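Local coordinates for protein uncharacterized N-acetyltransferase D2E76_00625 (Mycobacteroides abscessus, PDB 6YCA) that probably transfers acetyl groups from acetyl coenzyme A to amines as a GNAT-family Eis1 enzyme, yet is unable to modify aminoglycosides, at residues A[160-165]-A[274-279]; A[229-234]-A[267-272]; A[153-158]-A[302-307]; A[234-239]-A[246-251]. One frame throughout, in Å; residues are numbered along the deposited sequence.

Contacts 1, 2 and 4 cluster at one end of the chain around a GNAT-fold sheet, with contact 3 about 19 Å from each, centre to centre. Contacts 2 and 4 share Arg-234 on strand 229-235: contact 4 pairs this strand with strand 248-256, and contact 2 covers the Val-231 and Tyr-233 side with helix 259-270. Segment 274-279 of contact 1 follows the helix, and Arg-161 NH1 lies 3.1 Å from Leu-270 O, joining contacts 1 and 2. Strand 277-284 runs between the strands of contacts 3 and 4. An acetyl coenzyme A held largely by a neighbouring subunit touches Leu-274 of contact 1 and lies about 8 Å from the Leu-272 side chain.

Contact 1: A[160-165]-A[274-279]. With ACO (acetyl coenzyme *a), chain M; SO4 (sulfate ion), chain L.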
# COMPACT_ATOMS: atom_id res chain seq x y z
N GLN A 160 -13.37 0.95 -16.42
CA GLN A 160 -12.44 1.99 -16.85
C GLN A 160 -13.05 2.66 -18.07
O GLN A 160 -13.01 2.11 -19.18
CB GLN A 160 -11.05 1.41 -17.12
CG GLN A 160 -9.91 2.32 -16.67
CD GLN A 160 -8.60 2.02 -17.38
OE1 GLN A 160 -8.01 2.90 -18.02
NE2 GLN A 160 -8.12 0.78 -17.26
N ARG A 161 -13.64 3.84 -17.87
CA ARG A 161 -14.51 4.44 -18.89
C ARG A 161 -13.80 4.68 -20.21
O ARG A 161 -14.42 4.58 -21.27
CB ARG A 161 -15.14 5.73 -18.37
CG ARG A 161 -16.24 6.28 -19.26
CD ARG A 161 -16.69 7.65 -18.79
NE ARG A 161 -15.66 8.66 -18.98
CZ ARG A 161 -15.48 9.35 -20.11
NH1 ARG A 161 -16.27 9.14 -21.15
NH2 ARG A 161 -14.51 10.25 -20.18
N ARG A 162 -12.50 5.02 -20.17
CA ARG A 162 -11.78 5.28 -21.42
C ARG A 162 -11.73 4.05 -22.31
O ARG A 162 -11.68 4.18 -23.53
CB ARG A 162 -10.37 5.81 -21.12
CG ARG A 162 -9.45 4.83 -20.42
CD ARG A 162 -8.04 5.39 -20.26
NE ARG A 162 -8.02 6.48 -19.28
CZ ARG A 162 -8.02 7.78 -19.59
NH1 ARG A 162 -8.02 8.68 -18.62
NH2 ARG A 162 -8.02 8.17 -20.86
N ARG A 163 -11.73 2.86 -21.71
CA ARG A 163 -11.71 1.61 -22.45
C ARG A 163 -13.10 1.06 -22.77
O ARG A 163 -13.21 0.00 -23.39
CB ARG A 163 -10.93 0.55 -21.67
CG ARG A 163 -9.57 0.99 -21.20
CD ARG A 163 -9.01 -0.04 -20.24
NE ARG A 163 -9.02 -1.38 -20.83
CZ ARG A 163 -8.57 -2.46 -20.22
NH1 ARG A 163 -8.09 -2.38 -18.98
NH2 ARG A 163 -8.63 -3.64 -20.83
N ALA A 164 -14.16 1.74 -22.34
CA ALA A 164 -15.52 1.20 -22.44
C ALA A 164 -16.30 1.86 -23.58
O ALA A 164 -17.35 2.47 -23.37
CB ALA A 164 -16.23 1.34 -21.10
N ALA A 165 -15.81 1.70 -24.80
CA ALA A 165 -16.60 2.12 -25.95
C ALA A 165 -17.61 1.04 -26.30
O ALA A 165 -17.29 -0.15 -26.26
CB ALA A 165 -15.69 2.38 -27.15
N LEU A 274 -15.22 13.67 -18.02
CA LEU A 274 -14.41 13.84 -16.82
C LEU A 274 -14.40 12.63 -15.89
O LEU A 274 -13.65 12.62 -14.91
CB LEU A 274 -14.82 15.08 -16.01
CG LEU A 274 -14.25 16.43 -16.43
CD1 LEU A 274 -14.70 17.48 -15.44
CD2 LEU A 274 -12.73 16.36 -16.50
N VAL A 275 -15.22 11.62 -16.17
CA VAL A 275 -15.27 10.45 -15.31
C VAL A 275 -14.26 9.43 -15.82
O VAL A 275 -14.24 9.10 -17.01
CB VAL A 275 -16.68 9.86 -15.24
CG1 VAL A 275 -16.68 8.57 -14.41
CG2 VAL A 275 -17.63 10.87 -14.63
N ASP A 276 -13.41 8.93 -14.92
CA ASP A 276 -12.40 7.94 -15.23
C ASP A 276 -12.80 6.53 -14.86
O ASP A 276 -12.53 5.59 -15.62
CB ASP A 276 -11.07 8.31 -14.55
CG ASP A 276 -10.44 9.56 -15.13
OD1 ASP A 276 -10.47 9.72 -16.37
OD2 ASP A 276 -9.91 10.39 -14.35
N VAL A 277 -13.43 6.33 -13.70
CA VAL A 277 -13.80 5.01 -13.21
C VAL A 277 -15.27 5.03 -12.82
O VAL A 277 -15.72 5.94 -12.12
CB VAL A 277 -12.94 4.61 -11.99
CG1 VAL A 277 -13.37 3.26 -11.46
CG2 VAL A 277 -11.47 4.61 -12.36
N ILE A 278 -16.01 4.02 -13.27
CA ILE A 278 -17.42 3.87 -12.91
C ILE A 278 -17.54 2.62 -12.05
O ILE A 278 -17.19 1.52 -12.49
CB ILE A 278 -18.31 3.77 -14.16
CG1 ILE A 278 -18.00 4.91 -15.13
CG2 ILE A 278 -19.78 3.78 -13.78
CD1 ILE A 278 -18.69 4.76 -16.48
N GLU A 279 -18.04 2.78 -10.83
CA GLU A 279 -18.22 1.65 -9.93
C GLU A 279 -19.71 1.40 -9.73
O GLU A 279 -20.43 2.28 -9.24
CB GLU A 279 -17.48 1.82 -8.60
CG GLU A 279 -17.49 0.53 -7.77
CD GLU A 279 -16.48 0.54 -6.63
OE1 GLU A 279 -15.97 1.63 -6.29
OE2 GLU A 279 -16.19 -0.56 -6.09
N1A ACO M . -12.30 14.63 -24.31
C2A ACO M . -11.92 14.44 -25.58
N3A ACO M . -12.28 15.16 -26.65
C4A ACO M . -13.13 16.20 -26.48
C5A ACO M . -13.60 16.50 -25.20
C6A ACO M . -13.15 15.65 -24.05
N6A ACO M . -13.59 15.91 -22.80
N7A ACO M . -14.42 17.55 -25.28
C8A ACO M . -14.46 17.92 -26.58
N9A ACO M . -13.69 17.10 -27.31
C1B ACO M . -13.48 17.20 -28.78
C2B ACO M . -14.69 16.67 -29.53
O2B ACO M . -14.54 15.27 -29.80
C3B ACO M . -14.55 17.47 -30.83
O3B ACO M . -13.56 16.85 -31.64
P3B ACO M . -13.83 16.67 -33.21
O7A ACO M . -15.07 15.82 -33.38
O8A ACO M . -14.05 18.03 -33.82
O9A ACO M . -12.64 15.99 -33.84
C4B ACO M . -13.98 18.82 -30.37
O4B ACO M . -13.32 18.58 -29.13
C5B ACO M . -15.07 19.88 -30.26
O5B ACO M . -16.12 19.32 -29.47
P1A ACO M . -17.49 20.08 -29.14
O1A ACO M . -18.65 19.31 -29.72
O2A ACO M . -17.44 21.49 -29.68
O3A ACO M . -17.58 20.11 -27.54
P2A ACO M . -18.70 19.68 -26.47
O4A ACO M . -20.03 20.32 -26.81
O5A ACO M . -18.81 18.17 -26.49
O6A ACO M . -18.18 20.16 -25.03
CBP ACO M . -16.75 20.00 -23.11
CCP ACO M . -16.86 19.84 -24.61
CDP ACO M . -17.24 21.39 -22.70
CEP ACO M . -15.31 19.83 -22.68
CAP ACO M . -17.66 18.93 -22.48
OAP ACO M . -17.17 17.64 -22.85
C9P ACO M . -17.73 19.02 -20.98
O9P ACO M . -18.59 19.69 -20.44
N8P ACO M . -16.82 18.31 -20.32
C7P ACO M . -16.76 18.25 -18.87
C6P ACO M . -16.52 19.60 -18.20
C5P ACO M . -15.18 20.19 -18.54
O5P ACO M . -14.20 19.47 -18.66
N4P ACO M . -15.13 21.51 -18.71
C3P ACO M . -13.87 22.16 -19.00
C2P ACO M . -13.33 22.90 -17.78
S1P ACO M . -11.81 23.70 -18.17
C ACO M . -12.17 25.24 -17.62
O ACO M . -13.04 25.40 -16.78
CH3 ACO M . -11.42 26.42 -18.18
S SO4 L . -6.20 -6.04 -19.21
O1 SO4 L . -6.37 -6.43 -20.61
O2 SO4 L . -5.00 -5.21 -19.08
O3 SO4 L . -7.36 -5.27 -18.76
O4 SO4 L . -6.05 -7.23 -18.39
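Arg-161 stretches its side chain across Val-275 and Ile-278 at the end of an antiparallel strand pair in a GNAT-fold sheet, where Gln-160 and Val-277 form a non-hydrogen-bonded pair with CA atoms 4.9 Å apart. The chain then leaves strand 149-160 in a short 3-10 turn, and Arg-161 N bonds to Asp-276 O at 3.1 Å. A long, flexible residue suits this place: its CG packs at 4.0 Å from Ile-278 CD1, while a bend at chi3 (68°) turns the head group onto a main-chain oxygen. NE points almost straight at Val-275 O (175°), near the guanidinium plane, though the modelled bond is doubtfully short. NH1 bonds beyond the segments to Leu-270 O, so the cation probably serves two carbonyls. Asp-276 complements the basic turn. Its side chain runs alongside that of Arg-162, the carboxylate and guanidinium planes 29° apart, while OD2 accepts a bond from Arg-247 N. Nearby, Leu-274 CG touches O5P of an acetyl coenzyme A held largely by a neighbouring subunit, at 3.8 Å. The salt bridge at the turn joins Arg-162 NH1 to Asp-276 OD1 at 3.5 Å.

Contact 2: A[229-234]-A[267-272]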
# COMPACT_ATOMS: atom_id res chain seq x y z
N GLY A 229 -36.76 3.60 -16.59
CA GLY A 229 -35.79 3.35 -15.53
C GLY A 229 -35.07 4.61 -15.13
O GLY A 229 -35.32 5.70 -15.67
N TYR A 230 -34.14 4.45 -14.19
CA TYR A 230 -33.33 5.57 -13.71
C TYR A 230 -31.99 5.06 -13.21
O TYR A 230 -31.76 3.85 -13.09
CB TYR A 230 -34.06 6.37 -12.61
CG TYR A 230 -34.22 5.64 -11.29
CD1 TYR A 230 -33.21 5.63 -10.35
CD2 TYR A 230 -35.41 4.99 -10.98
CE1 TYR A 230 -33.35 4.96 -9.15
CE2 TYR A 230 -35.57 4.32 -9.77
CZ TYR A 230 -34.53 4.31 -8.86
OH TYR A 230 -34.67 3.66 -7.65
N VAL A 231 -31.10 6.00 -12.89
CA VAL A 231 -29.79 5.67 -12.34
C VAL A 231 -29.34 6.80 -11.42
O VAL A 231 -29.42 7.98 -11.78
CB VAL A 231 -28.74 5.38 -13.44
CG1 VAL A 231 -28.60 6.55 -14.38
CG2 VAL A 231 -27.40 5.05 -12.81
N ARG A 232 -28.88 6.43 -10.22
CA ARG A 232 -28.31 7.35 -9.24
C ARG A 232 -26.81 7.12 -9.15
O ARG A 232 -26.37 5.97 -9.06
CB ARG A 232 -28.91 7.10 -7.86
CG ARG A 232 -30.25 7.73 -7.58
CD ARG A 232 -30.74 7.21 -6.25
NE ARG A 232 -29.75 7.42 -5.19
CZ ARG A 232 -29.92 8.24 -4.16
NH1 ARG A 232 -31.05 8.92 -4.02
NH2 ARG A 232 -28.96 8.36 -3.25
N TYR A 233 -26.04 8.20 -9.16
CA TYR A 233 -24.59 8.08 -9.02
C TYR A 233 -24.03 9.28 -8.28
O TYR A 233 -24.57 10.39 -8.36
CB TYR A 233 -23.88 7.86 -10.37
CG TYR A 233 -24.17 8.89 -11.43
CD1 TYR A 233 -25.27 8.76 -12.27
CD2 TYR A 233 -23.35 10.00 -11.60
CE1 TYR A 233 -25.54 9.71 -13.26
CE2 TYR A 233 -23.60 10.94 -12.57
CZ TYR A 233 -24.70 10.79 -13.40
OH TYR A 233 -24.95 11.74 -14.37
N ARG A 234 -22.92 9.05 -7.57
CA ARG A 234 -22.30 10.06 -6.73
C ARG A 234 -20.80 10.14 -6.98
O ARG A 234 -20.14 9.10 -7.08
CB ARG A 234 -22.54 9.69 -5.25
CG ARG A 234 -22.62 10.88 -4.31
CD ARG A 234 -23.08 10.43 -2.92
NE ARG A 234 -24.47 10.00 -2.95
CZ ARG A 234 -25.24 9.85 -1.87
NH1 ARG A 234 -26.50 9.45 -2.01
NH2 ARG A 234 -24.76 10.10 -0.66
N GLY A 267 -25.18 3.43 -20.99
CA GLY A 267 -24.52 4.27 -21.98
C GLY A 267 -24.35 5.70 -21.52
O GLY A 267 -23.34 6.34 -21.85
N HIS A 268 -25.30 6.23 -20.75
CA HIS A 268 -25.15 7.56 -20.19
C HIS A 268 -23.89 7.65 -19.34
O HIS A 268 -23.14 8.63 -19.42
CB HIS A 268 -26.37 7.93 -19.35
CG HIS A 268 -26.15 9.13 -18.48
ND1 HIS A 268 -26.31 10.43 -18.94
CD2 HIS A 268 -25.74 9.24 -17.19
CE1 HIS A 268 -26.03 11.27 -17.97
NE2 HIS A 268 -25.68 10.58 -16.90
N LEU A 269 -23.66 6.63 -18.51
CA LEU A 269 -22.47 6.61 -17.66
C LEU A 269 -21.20 6.50 -18.49
O LEU A 269 -20.21 7.18 -18.21
CB LEU A 269 -22.59 5.44 -16.67
CG LEU A 269 -23.75 5.53 -15.68
CD1 LEU A 269 -23.89 4.25 -14.88
CD2 LEU A 269 -23.54 6.71 -14.73
N LEU A 270 -21.21 5.65 -19.52
CA LEU A 270 -20.01 5.48 -20.33
C LEU A 270 -19.64 6.74 -21.09
O LEU A 270 -18.47 6.91 -21.44
CB LEU A 270 -20.20 4.32 -21.31
CG LEU A 270 -20.56 2.96 -20.71
CD1 LEU A 270 -20.75 1.94 -21.82
CD2 LEU A 270 -19.49 2.49 -19.73
N ASP A 271 -20.59 7.64 -21.30
CA ASP A 271 -20.37 8.85 -22.09
C ASP A 271 -20.23 10.09 -21.22
O ASP A 271 -20.17 11.21 -21.75
CB ASP A 271 -21.54 9.04 -23.06
CG ASP A 271 -21.17 9.86 -24.27
OD1 ASP A 271 -19.97 10.01 -24.56
OD2 ASP A 271 -22.10 10.37 -24.94
N LEU A 272 -20.15 9.92 -19.90
CA LEU A 272 -20.04 11.05 -18.98
C LEU A 272 -18.62 11.60 -18.97
O LEU A 272 -17.68 10.88 -18.62
CB LEU A 272 -20.43 10.60 -17.57
CG LEU A 272 -21.62 11.31 -16.95
CD1 LEU A 272 -22.42 10.35 -16.09
CD2 LEU A 272 -21.15 12.50 -16.16
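Leu-269 presses one methyl over the face of the Tyr-233 ring, fixing helix 259-270 against strand 229-235 in the helix-on-sheet packing of the GNAT fold. The methyl, CD2, stands 4.0 Å from the ring centroid and 25° off the normal, a CH-pi contact displaced toward the CD1 rim, where CD2 and Tyr-233 CD1 are 3.6 Å apart. The other branch of the leucine, CD1, meets Val-231 CG2 at 4.2 Å. Val-231 and Tyr-233 are two positions apart on the strand, which puts both side chains on the face turned to the helix, and a branched leucine can serve the two at once. With CG between the backbone N and the carbonyl carbon (chi1 55°), the ring runs alongside Leu-269 in the opposite sense and carries its hydroxyl to His-268. Beyond the helix end, Leu-272 points toward the tyrosine and sets CD1 3.6 Å from Tyr-233 CZ, obliquely to the ring and on the same side of its plane as Leu-269 CD2, extending the greasy lining to the phenol tip.

The polar edge begins at that tip. Tyrosine suits the position by offering an apolar face to the leucine and a hydroxyl to the histidine. The side chains cross at about a right angle and the rings meet rim to rim, neither over the other's face. Arg-44 of a neighbouring subunit also bonds to the hydroxyl, bringing the buried group into the subunit interface. Tyr-233 OH lies at the edge of the imidazole, near its plane, 2.9 Å from His-268 NE2 in a practically straight hydrogen bond (178°) with either as possible donor.

Contact 3: A[153-158]-A[302-307]; sequences SSATYR and AGIRDE
Ala-302 opens the pairing by donating its N-H to Thr-156 O at 2.6 Å, while its small CB rests 4.1 Å from Arg-158 CG, against the aliphatic base of the arginine. Gly-303 follows with backbone angles (phi 165°, psi 153°) that suit a residue without a side chain, and its carbonyl oxygen accepts a bond from Thr-156 N at 3.0 Å. Ile-304 faces Ala-155 in a non-hydrogen-bonded pair. Its CG1 lies 3.8 Å from Ala-155 CB, a bulky residue beside a small one, and the isoleucine also packs on Ile-304 of a neighbouring subunit.

Arg-305 and Ser-154 make the regular hydrogen-bonded pair: Arg-305 N to Ser-154 O and Ser-154 N to Arg-305 O are both 3.1 Å. Asp-306, opposite Ser-153, directs its side chain away from that strand and uses its carboxylate on Trp-309 NE1 and on Arg-297 of a neighbouring subunit. Glu-307 turns back over the first strand. With CG anti to the backbone N (chi1 -169°), its CB sits 3.9 Å from Ser-153 CA and its extended chain sends OE1 to Thr-152 OG1 and Ala-411 N. Backbone bonds hold the strands together and leave side chains such as Ile-304 and Asp-306 to meet a neighbouring subunit. Strand 299-312 of the second GNAT region lies between strands 132-135 and 149-160, so this antiparallel pairing joins the tandem GNAT regions, as in Eis proteins.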
# COMPACT_ATOMS: atom_id res chain seq x y z
N SER A 153 -26.93 -13.62 -5.02
CA SER A 153 -25.67 -12.95 -4.75
C SER A 153 -25.59 -11.69 -5.59
O SER A 153 -26.28 -11.55 -6.61
CB SER A 153 -24.46 -13.86 -5.05
OG SER A 153 -24.47 -15.02 -4.23
N SER A 154 -24.73 -10.77 -5.16
CA SER A 154 -24.53 -9.50 -5.83
C SER A 154 -23.06 -9.31 -6.16
O SER A 154 -22.18 -9.89 -5.51
CB SER A 154 -25.04 -8.34 -4.96
OG SER A 154 -24.20 -8.14 -3.84
N ALA A 155 -22.79 -8.50 -7.18
CA ALA A 155 -21.43 -8.25 -7.63
C ALA A 155 -21.17 -6.75 -7.69
O ALA A 155 -22.10 -5.93 -7.72
CB ALA A 155 -21.14 -8.89 -9.00
N THR A 156 -19.88 -6.40 -7.71
CA THR A 156 -19.42 -5.03 -7.81
C THR A 156 -18.49 -4.91 -9.01
O THR A 156 -17.50 -5.64 -9.11
CB THR A 156 -18.65 -4.64 -6.56
OG1 THR A 156 -19.45 -4.92 -5.41
CG2 THR A 156 -18.32 -3.15 -6.59
N TYR A 157 -18.79 -3.97 -9.90
CA TYR A 157 -18.03 -3.77 -11.12
C TYR A 157 -17.29 -2.44 -11.08
O TYR A 157 -17.83 -1.43 -10.62
CB TYR A 157 -18.96 -3.80 -12.33
CG TYR A 157 -19.73 -5.08 -12.45
CD1 TYR A 157 -20.92 -5.26 -11.76
CD2 TYR A 157 -19.28 -6.12 -13.24
CE1 TYR A 157 -21.64 -6.43 -11.86
CE2 TYR A 157 -19.99 -7.30 -13.36
CZ TYR A 157 -21.18 -7.45 -12.66
OH TYR A 157 -21.89 -8.61 -12.76
N ARG A 158 -16.05 -2.45 -11.56
CA ARG A 158 -15.28 -1.25 -11.84
C ARG A 158 -15.04 -1.18 -13.34
O ARG A 158 -14.44 -2.09 -13.92
CB ARG A 158 -13.92 -1.23 -11.14
CG ARG A 158 -13.89 -0.88 -9.67
CD ARG A 158 -12.41 -0.85 -9.26
NE ARG A 158 -11.67 0.14 -10.04
CZ ARG A 158 -10.34 0.18 -10.15
NH1 ARG A 158 -9.59 -0.74 -9.54
NH2 ARG A 158 -9.75 1.12 -10.88
N ALA A 302 -15.00 -6.29 -8.98
CA ALA A 302 -14.25 -5.90 -7.79
C ALA A 302 -14.66 -6.67 -6.54
O ALA A 302 -14.07 -6.46 -5.48
CB ALA A 302 -14.39 -4.39 -7.54
N GLY A 303 -15.66 -7.55 -6.65
CA GLY A 303 -16.08 -8.35 -5.51
C GLY A 303 -17.42 -9.02 -5.70
O GLY A 303 -18.26 -8.54 -6.46
N ILE A 304 -17.63 -10.14 -5.02
CA ILE A 304 -18.90 -10.86 -5.05
C ILE A 304 -19.22 -11.31 -3.63
O ILE A 304 -18.37 -11.88 -2.94
CB ILE A 304 -18.87 -12.07 -6.00
CG1 ILE A 304 -18.89 -11.59 -7.45
CG2 ILE A 304 -20.04 -13.00 -5.73
CD1 ILE A 304 -18.89 -12.71 -8.46
N ARG A 305 -20.46 -11.06 -3.19
CA ARG A 305 -20.86 -11.34 -1.82
C ARG A 305 -22.26 -11.95 -1.83
O ARG A 305 -23.06 -11.69 -2.73
CB ARG A 305 -20.83 -10.06 -0.97
CG ARG A 305 -20.96 -10.28 0.53
CD ARG A 305 -20.63 -9.00 1.30
NE ARG A 305 -20.62 -9.20 2.75
CZ ARG A 305 -19.54 -9.56 3.44
NH1 ARG A 305 -18.39 -9.78 2.82
NH2 ARG A 305 -19.61 -9.71 4.76
N ASP A 306 -22.54 -12.77 -0.82
CA ASP A 306 -23.88 -13.30 -0.65
C ASP A 306 -24.86 -12.17 -0.38
O ASP A 306 -24.52 -11.15 0.22
CB ASP A 306 -23.93 -14.29 0.52
CG ASP A 306 -23.37 -13.71 1.81
OD1 ASP A 306 -22.17 -13.38 1.86
OD2 ASP A 306 -24.14 -13.54 2.77
N GLU A 307 -26.09 -12.34 -0.87
CA GLU A 307 -27.09 -11.29 -0.72
C GLU A 307 -28.34 -11.79 0.00
O GLU A 307 -28.51 -11.53 1.20
CB GLU A 307 -27.47 -10.70 -2.08
CG GLU A 307 -28.30 -9.45 -1.94
CD GLU A 307 -28.72 -8.87 -3.27
OE1 GLU A 307 -29.20 -9.63 -4.14
OE2 GLU A 307 -28.54 -7.64 -3.43

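Contact 4: A[234-239]-A[246-251]; sequences RPQDTA and ARTISV
Arg-234 and Ser-250 form an antiparallel hydrogen-bonded pair: Arg-234 N donates to Ser-250 O at 2.8 Å and Ser-250 N returns the bond to Arg-234 O at 2.7 Å. Two residues on, Gln-236 N reaches Thr-248 O at 3.0 Å. Between them Pro-235 stands opposite Ile-249 in a non-hydrogen-bonded position, so proline costs no hydrogen bond to strand 248-256; the CA atoms are 4.2 Å apart.

The side chains divide between the two faces. Ile-249 CG2 packs 4.2 Å from Pro-235 CA on the buried face, where Ile-249 also touches Tyr-233, and Leu-269 of helix 259-270 covers it. Gln-236 folds over the Thr-248 and Ser-250 side chains: bent at chi2 (-66°), it runs its CG past Thr-248 CG2 at 4.0 Å and sets OE1 against Ser-250 CB at 3.3 Å. Ser-250 is small enough to let the amide lie close, and the methyl of Thr-248 gives the CG of Gln-236 an apolar surface. Arg-234 turns its head group away from Ser-250, to a salt bridge with Asp-217. Beyond Gln-236 the strand pairing ends, Asp-237 centring an inverse gamma turn. Two successive strands joined by a loop make a beta-hairpin, here part of a GNAT-fold sheet.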
# COMPACT_ATOMS: atom_id res chain seq x y z
N ARG A 234 -22.92 9.05 -7.57
CA ARG A 234 -22.30 10.06 -6.73
C ARG A 234 -20.80 10.14 -6.98
O ARG A 234 -20.14 9.10 -7.08
CB ARG A 234 -22.54 9.69 -5.25
CG ARG A 234 -22.62 10.88 -4.31
CD ARG A 234 -23.08 10.43 -2.92
NE ARG A 234 -24.47 10.00 -2.95
CZ ARG A 234 -25.24 9.85 -1.87
NH1 ARG A 234 -26.50 9.45 -2.01
NH2 ARG A 234 -24.76 10.10 -0.66
N PRO A 235 -20.24 11.34 -7.06
CA PRO A 235 -18.78 11.47 -7.17
C PRO A 235 -18.12 11.15 -5.83
O PRO A 235 -18.68 11.41 -4.76
CB PRO A 235 -18.58 12.94 -7.56
CG PRO A 235 -19.77 13.63 -7.00
CD PRO A 235 -20.91 12.65 -7.09
N GLN A 236 -16.91 10.59 -5.90
CA GLN A 236 -16.21 10.17 -4.69
C GLN A 236 -15.35 11.26 -4.06
O GLN A 236 -15.85 12.09 -3.30
CB GLN A 236 -15.39 8.91 -4.97
CG GLN A 236 -16.23 7.72 -5.37
CD GLN A 236 -17.13 7.26 -4.25
OE1 GLN A 236 -18.34 7.51 -4.25
NE2 GLN A 236 -16.54 6.56 -3.29
N ASP A 237 -14.05 11.23 -4.32
CA ASP A 237 -13.11 12.11 -3.62
C ASP A 237 -13.16 13.51 -4.25
O ASP A 237 -12.25 13.95 -4.96
CB ASP A 237 -11.72 11.51 -3.60
CG ASP A 237 -11.69 10.13 -2.99
OD1 ASP A 237 -12.19 9.97 -1.85
OD2 ASP A 237 -11.20 9.19 -3.65
N THR A 238 -14.25 14.21 -3.94
CA THR A 238 -14.50 15.51 -4.56
C THR A 238 -13.46 16.54 -4.14
O THR A 238 -13.21 17.51 -4.88
CB THR A 238 -15.90 16.00 -4.20
OG1 THR A 238 -15.97 16.21 -2.78
CG2 THR A 238 -16.94 14.97 -4.60
N ALA A 239 -12.84 16.36 -2.97
CA ALA A 239 -11.81 17.29 -2.54
C ALA A 239 -10.60 17.26 -3.46
O ALA A 239 -9.87 18.25 -3.56
CB ALA A 239 -11.39 16.98 -1.10
N ALA A 246 -7.56 9.19 -11.52
CA ALA A 246 -8.74 8.34 -11.40
C ALA A 246 -9.92 9.02 -10.71
O ALA A 246 -10.19 8.76 -9.53
CB ALA A 246 -8.39 7.06 -10.66
N ARG A 247 -10.64 9.86 -11.45
CA ARG A 247 -11.91 10.41 -10.97
C ARG A 247 -12.98 9.32 -10.99
O ARG A 247 -13.31 8.80 -12.06
CB ARG A 247 -12.32 11.61 -11.81
CG ARG A 247 -11.33 12.76 -11.75
CD ARG A 247 -11.73 13.90 -12.66
NE ARG A 247 -11.31 13.65 -14.04
CZ ARG A 247 -10.17 14.09 -14.56
NH1 ARG A 247 -9.33 14.80 -13.83
NH2 ARG A 247 -9.87 13.80 -15.82
N THR A 248 -13.53 8.98 -9.83
CA THR A 248 -14.47 7.88 -9.71
C THR A 248 -15.85 8.38 -9.30
O THR A 248 -15.98 9.26 -8.45
CB THR A 248 -13.98 6.88 -8.65
OG1 THR A 248 -12.64 6.46 -8.96
CG2 THR A 248 -14.89 5.67 -8.57
N ILE A 249 -16.89 7.80 -9.91
CA ILE A 249 -18.26 7.94 -9.46
C ILE A 249 -18.76 6.58 -8.98
O ILE A 249 -18.26 5.53 -9.38
CB ILE A 249 -19.22 8.52 -10.53
CG1 ILE A 249 -19.39 7.54 -11.69
CG2 ILE A 249 -18.74 9.88 -11.01
CD1 ILE A 249 -20.41 7.98 -12.70
N SER A 250 -19.77 6.61 -8.12
CA SER A 250 -20.34 5.41 -7.53
C SER A 250 -21.83 5.36 -7.82
O SER A 250 -22.57 6.27 -7.44
CB SER A 250 -20.10 5.40 -6.02
OG SER A 250 -20.57 4.19 -5.46
N VAL A 251 -22.27 4.29 -8.47
CA VAL A 251 -23.68 4.09 -8.81
C VAL A 251 -24.28 3.21 -7.72
O VAL A 251 -23.92 2.03 -7.59
CB VAL A 251 -23.83 3.45 -10.20
CG1 VAL A 251 -25.29 3.16 -10.49
CG2 VAL A 251 -23.24 4.34 -11.26